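Local structure of adenylate cyclase (Hippeastrum hybrid cultivar, 6YP4) at residues H26-A40 with E126-Y140. The protein hydrolyses triphosphate as its dominant activity, being a metal-binding CYTH-family enzyme although named an adenylyl cyclase. Numbering follows the deposited sequence. Where two conformers were deposited one is given.
Sequences HLKTHLQHNLFFDTA and EFVCLGGFRNVRAVY. With GCP (phosphomethylphosphonic acid guanylate ester), chain B.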
loop_
_atom_site.group_PDB
_atom_site.type_symbol
_atom_site.label_atom_id
_atom_site.label_comp_id
_atom_site.label_asym_id
_atom_site.label_seq_id
_atom_site.Cartn_x
_atom_site.Cartn_y
_atom_site.Cartn_z
ATOM N N HIS A 26 -8.993 -10.374 -2.993
ATOM C CA HIS A 26 -9.367 -8.979 -2.844
ATOM C C HIS A 26 -8.939 -8.430 -1.487
ATOM O O HIS A 26 -9.231 -9.021 -0.438
ATOM C CB HIS A 26 -10.872 -8.837 -3.009
ATOM C CG HIS A 26 -11.359 -7.438 -2.829
ATOM N ND1 HIS A 26 -11.924 -6.992 -1.655
ATOM C CD2 HIS A 26 -11.369 -6.385 -3.682
ATOM C CE1 HIS A 26 -12.264 -5.722 -1.791
ATOM N NE2 HIS A 26 -11.930 -5.328 -3.012
ATOM N N LEU A 27 -8.277 -7.278 -1.513
ATOM C CA LEU A 27 -7.853 -6.563 -0.318
ATOM C C LEU A 27 -8.686 -5.323 -0.035
ATOM O O LEU A 27 -9.063 -5.094 1.111
ATOM C CB LEU A 27 -6.381 -6.147 -0.446
ATOM C CG LEU A 27 -5.808 -5.316 0.708
ATOM C CD1 LEU A 27 -5.842 -6.129 1.994
ATOM C CD2 LEU A 27 -4.396 -4.844 0.434
ATOM N N LYS A 28 -8.988 -4.501 -1.043
ATOM C CA LYS A 28 -9.751 -3.283 -0.806
ATOM C C LYS A 28 -10.176 -2.702 -2.151
ATOM O O LYS A 28 -9.579 -3.003 -3.185
ATOM C CB LYS A 28 -8.943 -2.239 -0.014
ATOM C CG LYS A 28 -7.654 -1.817 -0.718
ATOM C CD LYS A 28 -6.761 -0.960 0.182
ATOM C CE LYS A 28 -5.499 -0.531 -0.545
ATOM N NZ LYS A 28 -4.807 0.628 0.112
ATOM N N THR A 29 -11.202 -1.854 -2.117
ATOM C CA THR A 29 -11.632 -1.084 -3.287
ATOM C C THR A 29 -11.934 0.335 -2.821
ATOM O O THR A 29 -12.652 0.513 -1.834
ATOM C CB THR A 29 -12.876 -1.704 -3.944
ATOM O OG1 THR A 29 -12.577 -3.050 -4.328
ATOM C CG2 THR A 29 -13.380 -0.862 -5.197
ATOM N N HIS A 30 -11.386 1.335 -3.523
ATOM C CA HIS A 30 -11.584 2.731 -3.170
ATOM C C HIS A 30 -11.789 3.595 -4.411
ATOM O O HIS A 30 -11.316 3.276 -5.502
ATOM C CB HIS A 30 -10.403 3.269 -2.368
ATOM C CG HIS A 30 -10.326 2.684 -0.990
ATOM N ND1 HIS A 30 -11.042 3.191 0.072
ATOM C CD2 HIS A 30 -9.684 1.587 -0.524
ATOM C CE1 HIS A 30 -10.810 2.453 1.145
ATOM N NE2 HIS A 30 -9.981 1.482 0.813
ATOM N N LEU A 31 -12.452 4.727 -4.181
ATOM C CA LEU A 31 -12.730 5.755 -5.177
ATOM C C LEU A 31 -11.668 6.850 -5.104
ATOM O O LEU A 31 -11.349 7.335 -4.017
ATOM C CB LEU A 31 -14.121 6.340 -4.922
ATOM C CG LEU A 31 -14.519 7.531 -5.774
ATOM C CD1 LEU A 31 -14.580 7.066 -7.209
ATOM C CD2 LEU A 31 -15.862 8.062 -5.324
ATOM N N GLN A 32 -11.104 7.215 -6.254
ATOM C CA GLN A 32 -10.102 8.273 -6.360
ATOM C C GLN A 32 -10.614 9.373 -7.280
ATOM O O GLN A 32 -11.199 9.084 -8.330
ATOM C CB GLN A 32 -8.774 7.734 -6.925
ATOM C CG GLN A 32 -8.374 6.331 -6.398
ATOM C CD GLN A 32 -7.070 5.818 -6.984
ATOM O OE1 GLN A 32 -6.895 5.808 -8.195
ATOM N NE2 GLN A 32 -6.117 5.401 -6.101
ATOM N N HIS A 33 -10.391 10.631 -6.893
ATOM C CA HIS A 33 -10.490 11.763 -7.818
ATOM C C HIS A 33 -9.108 12.381 -7.966
ATOM O O HIS A 33 -8.505 12.810 -6.974
ATOM C CB HIS A 33 -11.519 12.802 -7.344
ATOM C CG HIS A 33 -12.940 12.312 -7.361
ATOM N ND1 HIS A 33 -13.490 11.573 -6.333
ATOM C CD2 HIS A 33 -13.940 12.482 -8.275
ATOM C CE1 HIS A 33 -14.742 11.276 -6.626
ATOM N NE2 HIS A 33 -15.048 11.828 -7.795
ATOM N N ASN A 34 -8.597 12.396 -9.198
ATOM C CA ASN A 34 -7.263 12.888 -9.506
ATOM C C ASN A 34 -7.365 14.286 -10.109
ATOM O O ASN A 34 -8.028 14.464 -11.135
ATOM C CB ASN A 34 -6.562 11.948 -10.489
ATOM C CG ASN A 34 -6.462 10.522 -9.976
ATOM O OD1 ASN A 34 -5.806 10.270 -8.975
ATOM N ND2 ASN A 34 -7.047 9.571 -10.706
ATOM N N LEU A 35 -6.708 15.268 -9.496
ATOM C CA LEU A 35 -6.642 16.612 -10.063
ATOM C C LEU A 35 -5.198 17.005 -10.357
ATOM O O LEU A 35 -4.268 16.582 -9.663
ATOM C CB LEU A 35 -7.275 17.646 -9.140
ATOM C CG LEU A 35 -8.798 17.633 -9.135
ATOM C CD1 LEU A 35 -9.351 16.455 -8.347
ATOM C CD2 LEU A 35 -9.299 18.933 -8.568
ATOM N N PHE A 36 -5.010 17.839 -11.384
ATOM C CA PHE A 36 -3.678 18.168 -11.882
ATOM C C PHE A 36 -3.487 19.677 -12.003
ATOM O O PHE A 36 -4.446 20.437 -12.197
ATOM C CB PHE A 36 -3.414 17.500 -13.243
ATOM C CG PHE A 36 -3.502 16.009 -13.201
ATOM C CD1 PHE A 36 -4.728 15.372 -13.378
ATOM C CD2 PHE A 36 -2.371 15.238 -12.973
ATOM C CE1 PHE A 36 -4.829 14.002 -13.325
ATOM C CE2 PHE A 36 -2.467 13.866 -12.909
ATOM C CZ PHE A 36 -3.694 13.244 -13.098
ATOM N N PHE A 37 -2.224 20.097 -11.900
ATOM C CA PHE A 37 -1.854 21.501 -11.775
ATOM C C PHE A 37 -0.573 21.774 -12.550
ATOM O O PHE A 37 0.266 20.884 -12.714
ATOM C CB PHE A 37 -1.658 21.886 -10.291
ATOM C CG PHE A 37 -2.839 21.593 -9.441
ATOM C CD1 PHE A 37 -3.776 22.583 -9.190
ATOM C CD2 PHE A 37 -3.030 20.319 -8.906
ATOM C CE1 PHE A 37 -4.877 22.321 -8.408
ATOM C CE2 PHE A 37 -4.129 20.040 -8.127
ATOM C CZ PHE A 37 -5.063 21.039 -7.876
ATOM N N ASP A 38 -0.431 23.016 -13.022
ATOM C CA ASP A 38 0.723 23.451 -13.803
ATOM C C ASP A 38 0.675 24.973 -13.859
ATOM O O ASP A 38 -0.307 25.593 -13.441
ATOM C CB ASP A 38 0.714 22.844 -15.212
ATOM C CG ASP A 38 2.093 22.828 -15.865
ATOM O OD1 ASP A 38 2.983 23.574 -15.400
ATOM O OD2 ASP A 38 2.285 22.074 -16.858
ATOM N N THR A 39 1.753 25.574 -14.362
ATOM C CA THR A 39 1.722 26.998 -14.661
ATOM C C THR A 39 0.803 27.263 -15.848
ATOM O O THR A 39 0.487 26.369 -16.642
ATOM C CB THR A 39 3.109 27.532 -15.006
ATOM O OG1 THR A 39 3.607 26.844 -16.168
ATOM C CG2 THR A 39 4.068 27.373 -13.834
ATOM N N ALA A 40 0.383 28.522 -15.971
ATOM C CA ALA A 40 -0.420 28.917 -17.120
ATOM C C ALA A 40 0.314 28.630 -18.425
ATOM O O ALA A 40 -0.294 28.176 -19.401
ATOM C CB ALA A 40 -0.789 30.393 -17.007
ATOM N N GLU A 126 1.430 31.568 -10.371
ATOM C CA GLU A 126 1.311 31.182 -11.768
ATOM C C GLU A 126 0.489 29.917 -11.974
ATOM O O GLU A 126 0.060 29.644 -13.104
ATOM C CB GLU A 126 2.720 30.969 -12.317
ATOM C CG GLU A 126 3.619 30.454 -11.192
ATOM C CD GLU A 126 5.072 30.325 -11.564
ATOM O OE1 GLU A 126 5.460 30.770 -12.671
ATOM O OE2 GLU A 126 5.820 29.785 -10.724
ATOM N N PHE A 127 0.254 29.134 -10.924
ATOM C CA PHE A 127 -0.317 27.815 -11.126
ATOM C C PHE A 127 -1.823 27.864 -11.324
ATOM O O PHE A 127 -2.528 28.715 -10.770
ATOM C CB PHE A 127 0.036 26.890 -9.968
ATOM C CG PHE A 127 1.386 26.301 -10.108
ATOM C CD1 PHE A 127 1.547 25.013 -10.587
ATOM C CD2 PHE A 127 2.509 27.060 -9.826
ATOM C CE1 PHE A 127 2.806 24.477 -10.742
ATOM C CE2 PHE A 127 3.767 26.535 -9.979
ATOM C CZ PHE A 127 3.921 25.244 -10.438
ATOM N N VAL A 128 -2.301 26.920 -12.143
ATOM C CA VAL A 128 -3.706 26.753 -12.487
ATOM C C VAL A 128 -4.028 25.262 -12.440
ATOM O O VAL A 128 -3.141 24.409 -12.549
ATOM C CB VAL A 128 -4.025 27.339 -13.891
ATOM C CG1 VAL A 128 -3.628 28.839 -13.967
ATOM C CG2 VAL A 128 -3.295 26.549 -14.961
ATOM N N CYS A 129 -5.316 24.949 -12.277
ATOM C CA CYS A 129 -5.783 23.564 -12.295
ATOM C C CYS A 129 -6.094 23.149 -13.725
ATOM O O CYS A 129 -6.781 23.873 -14.452
ATOM C CB CYS A 129 -7.026 23.384 -11.414
ATOM S SG CYS A 129 -7.601 21.664 -11.211
ATOM N N LEU A 130 -5.598 21.977 -14.119
ATOM C CA LEU A 130 -5.844 21.408 -15.436
ATOM C C LEU A 130 -7.137 20.600 -15.499
ATOM O O LEU A 130 -7.531 20.185 -16.586
ATOM C CB LEU A 130 -4.655 20.527 -15.858
ATOM C CG LEU A 130 -3.243 21.120 -15.781
ATOM C CD1 LEU A 130 -2.228 20.155 -16.356
ATOM C CD2 LEU A 130 -3.169 22.442 -16.538
ATOM N N GLY A 131 -7.822 20.423 -14.380
ATOM C CA GLY A 131 -8.943 19.512 -14.291
ATOM C C GLY A 131 -8.502 18.151 -13.789
ATOM O O GLY A 131 -7.432 17.996 -13.191
ATOM N N GLY A 132 -9.326 17.148 -14.056
ATOM C CA GLY A 132 -8.994 15.814 -13.596
ATOM C C GLY A 132 -10.020 14.783 -13.996
ATOM O O GLY A 132 -10.824 15.002 -14.905
ATOM N N PHE A 133 -9.980 13.645 -13.306
ATOM C CA PHE A 133 -10.847 12.519 -13.630
ATOM C C PHE A 133 -10.950 11.611 -12.411
ATOM O O PHE A 133 -10.200 11.744 -11.443
ATOM C CB PHE A 133 -10.344 11.745 -14.861
ATOM C CG PHE A 133 -8.927 11.240 -14.734
ATOM C CD1 PHE A 133 -8.662 9.973 -14.214
ATOM C CD2 PHE A 133 -7.854 12.031 -15.138
ATOM C CE1 PHE A 133 -7.349 9.508 -14.080
ATOM C CE2 PHE A 133 -6.537 11.562 -15.017
ATOM C CZ PHE A 133 -6.290 10.300 -14.480
ATOM N N ARG A 134 -11.880 10.660 -12.499
ATOM C CA ARG A 134 -12.265 9.755 -11.428
ATOM C C ARG A 134 -11.747 8.345 -11.743
ATOM O O ARG A 134 -11.593 7.976 -12.912
ATOM C CB ARG A 134 -13.803 9.770 -11.279
ATOM C CG ARG A 134 -14.465 8.716 -10.386
ATOM C CD ARG A 134 -15.998 8.700 -10.616
ATOM N NE ARG A 134 -16.758 8.053 -9.537
ATOM C CZ ARG A 134 -17.194 6.794 -9.565
ATOM N NH1 ARG A 134 -17.876 6.298 -8.536
ATOM N NH2 ARG A 134 -16.958 6.027 -10.620
ATOM N N ASN A 135 -11.462 7.563 -10.704
ATOM C CA ASN A 135 -11.001 6.196 -10.930
ATOM C C ASN A 135 -11.398 5.322 -9.746
ATOM O O ASN A 135 -11.233 5.729 -8.592
ATOM C CB ASN A 135 -9.478 6.159 -11.148
ATOM C CG ASN A 135 -8.936 4.749 -11.406
ATOM O OD1 ASN A 135 -9.109 4.188 -12.497
ATOM N ND2 ASN A 135 -8.225 4.188 -10.416
ATOM N N VAL A 136 -11.958 4.154 -10.047
ATOM C CA VAL A 136 -12.254 3.125 -9.057
ATOM C C VAL A 136 -11.144 2.087 -9.115
ATOM O O VAL A 136 -10.900 1.494 -10.167
ATOM C CB VAL A 136 -13.623 2.477 -9.301
ATOM C CG1 VAL A 136 -13.887 1.393 -8.231
ATOM C CG2 VAL A 136 -14.711 3.522 -9.256
ATOM N N ARG A 137 -10.474 1.856 -7.986
ATOM C CA ARG A 137 -9.327 0.959 -7.940
ATOM C C ARG A 137 -9.603 -0.155 -6.945
ATOM O O ARG A 137 -9.832 0.114 -5.760
ATOM C CB ARG A 137 -8.042 1.708 -7.562
ATOM C CG ARG A 137 -6.876 0.790 -7.160
ATOM C CD ARG A 137 -5.565 1.555 -7.194
ATOM N NE ARG A 137 -5.260 2.090 -8.527
ATOM C CZ ARG A 137 -4.282 2.963 -8.775
ATOM N NH1 ARG A 137 -3.517 3.413 -7.789
ATOM N NH2 ARG A 137 -4.063 3.399 -10.006
ATOM N N ALA A 138 -9.563 -1.393 -7.434
ATOM C CA ALA A 138 -9.683 -2.602 -6.635
ATOM C C ALA A 138 -8.297 -3.216 -6.503
ATOM O O ALA A 138 -7.603 -3.393 -7.509
ATOM C CB ALA A 138 -10.666 -3.583 -7.296
ATOM N N VAL A 139 -7.881 -3.504 -5.266
ATOM C CA VAL A 139 -6.517 -3.936 -4.963
ATOM C C VAL A 139 -6.545 -5.391 -4.528
ATOM O O VAL A 139 -7.413 -5.796 -3.747
ATOM C CB VAL A 139 -5.865 -3.074 -3.861
ATOM C CG1 VAL A 139 -4.378 -3.425 -3.686
ATOM C CG2 VAL A 139 -6.050 -1.603 -4.154
ATOM N N TYR A 140 -5.559 -6.163 -4.999
ATOM C CA TYR A 140 -5.459 -7.596 -4.757
ATOM C C TYR A 140 -4.035 -7.940 -4.349
ATOM O O TYR A 140 -3.077 -7.434 -4.941
ATOM C CB TYR A 140 -5.850 -8.404 -6.027
ATOM C CG TYR A 140 -7.219 -8.038 -6.550
ATOM C CD1 TYR A 140 -7.396 -6.978 -7.436
ATOM C CD2 TYR A 140 -8.346 -8.721 -6.106
ATOM C CE1 TYR A 140 -8.658 -6.632 -7.883
ATOM C CE2 TYR A 140 -9.604 -8.379 -6.530
ATOM C CZ TYR A 140 -9.754 -7.349 -7.435
ATOM O OH TYR A 140 -11.016 -7.015 -7.836
HETATM P PG GCP B . -1.130 4.701 -12.738
HETATM O O1G GCP B . -1.069 3.676 -13.832
HETATM O O2G GCP B . -2.567 5.032 -12.401
HETATM O O3G GCP B . -0.397 5.946 -13.172
HETATM C C3B GCP B . -0.322 3.994 -11.260
HETATM P PB GCP B . -0.317 5.280 -9.924
HETATM O O1B GCP B . -0.029 6.654 -10.456
HETATM O O2B GCP B . -1.602 5.239 -9.135
HETATM O O3A GCP B . 0.920 4.850 -8.930
HETATM P PA GCP B . 1.044 5.553 -7.450
HETATM O O1A GCP B . 2.515 5.869 -7.241
HETATM O O2A GCP B . 0.239 6.835 -7.481
HETATM O "O5'" GCP B . 0.421 4.524 -6.265
HETATM C "C5'" GCP B . 0.135 3.176 -6.615
HETATM C "C4'" GCP B . 1.462 2.370 -6.948
HETATM O "O4'" GCP B . 2.617 2.596 -5.925
HETATM C "C3'" GCP B . 1.212 1.118 -6.896
HETATM O "O3'" GCP B . 1.845 0.439 -8.009
HETATM C "C2'" GCP B . 1.738 0.562 -5.403
HETATM O "O2'" GCP B . 2.368 -0.771 -5.486
HETATM C "C1'" GCP B . 2.516 1.431 -4.883
HETATM N N9 GCP B . 1.926 1.929 -3.577
HETATM C C8 GCP B . 1.203 3.054 -3.542
HETATM N N7 GCP B . 0.799 3.275 -2.278
HETATM C C5 GCP B . 1.277 2.274 -1.521
HETATM C C6 GCP B . 1.168 1.999 -0.160
HETATM O O6 GCP B . 0.558 2.731 0.547
HETATM N N1 GCP B . 1.751 0.915 0.350
HETATM C C2 GCP B . 2.452 0.076 -0.461
HETATM N N2 GCP B . 3.045 -1.079 0.209
HETATM N N3 GCP B . 2.557 0.342 -1.791
HETATM C C4 GCP B . 1.969 1.442 -2.319
#
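Strands 26-39 and 127-140 pair antiparallel from His26-Tyr140 to Thr39-Phe127, their axes 142° apart, with a classic beta bulge where Leu27 and Lys28 both face Val139. On the face carrying Gln32, Asn135 and Arg137, Asn135 ND2 donates to Gln32 OE1 (3.1 Å) from above the carbonyl plane, while Asn135 also bonds Asp151 and Thr153. CG of Asn135 lies anti to its own backbone N (chi1 -179°), which brings the amide alongside that of Gln32. The end of Gln32 stands over one face of the Arg137 guanidinium, OE1 above its centre, the amide steeply tilted at 62° and not stacked. Arg137 NH1 and NH2 both grip GCP O2B, at 3.0 Å and 3.2 Å, and NE forms a salt bridge with Asp151, limiting rotation of the head group. A leucine in place of Gln32 would probably leave Asn135 ND2 without this acceptor and Arg137 without the amide over its face. Farther along this face, Asn34 ND2 approaches Phe133 CE1 at 3.4 Å, while its OD1 bonds Arg54; Phe36 CE1 touches Phe133 CE2, the rings slid apart. On the opposite face, Cys129 SG lies obliquely against the Phe37 ring, and the His26 ring turns its edge toward the Tyr140 face. This long antiparallel pair probably forms part of the tunnel wall, as in CYTH triphosphate tunnels; Arg52, Arg54, Lys67 and Lys195 also bond the bound nucleotide analogue.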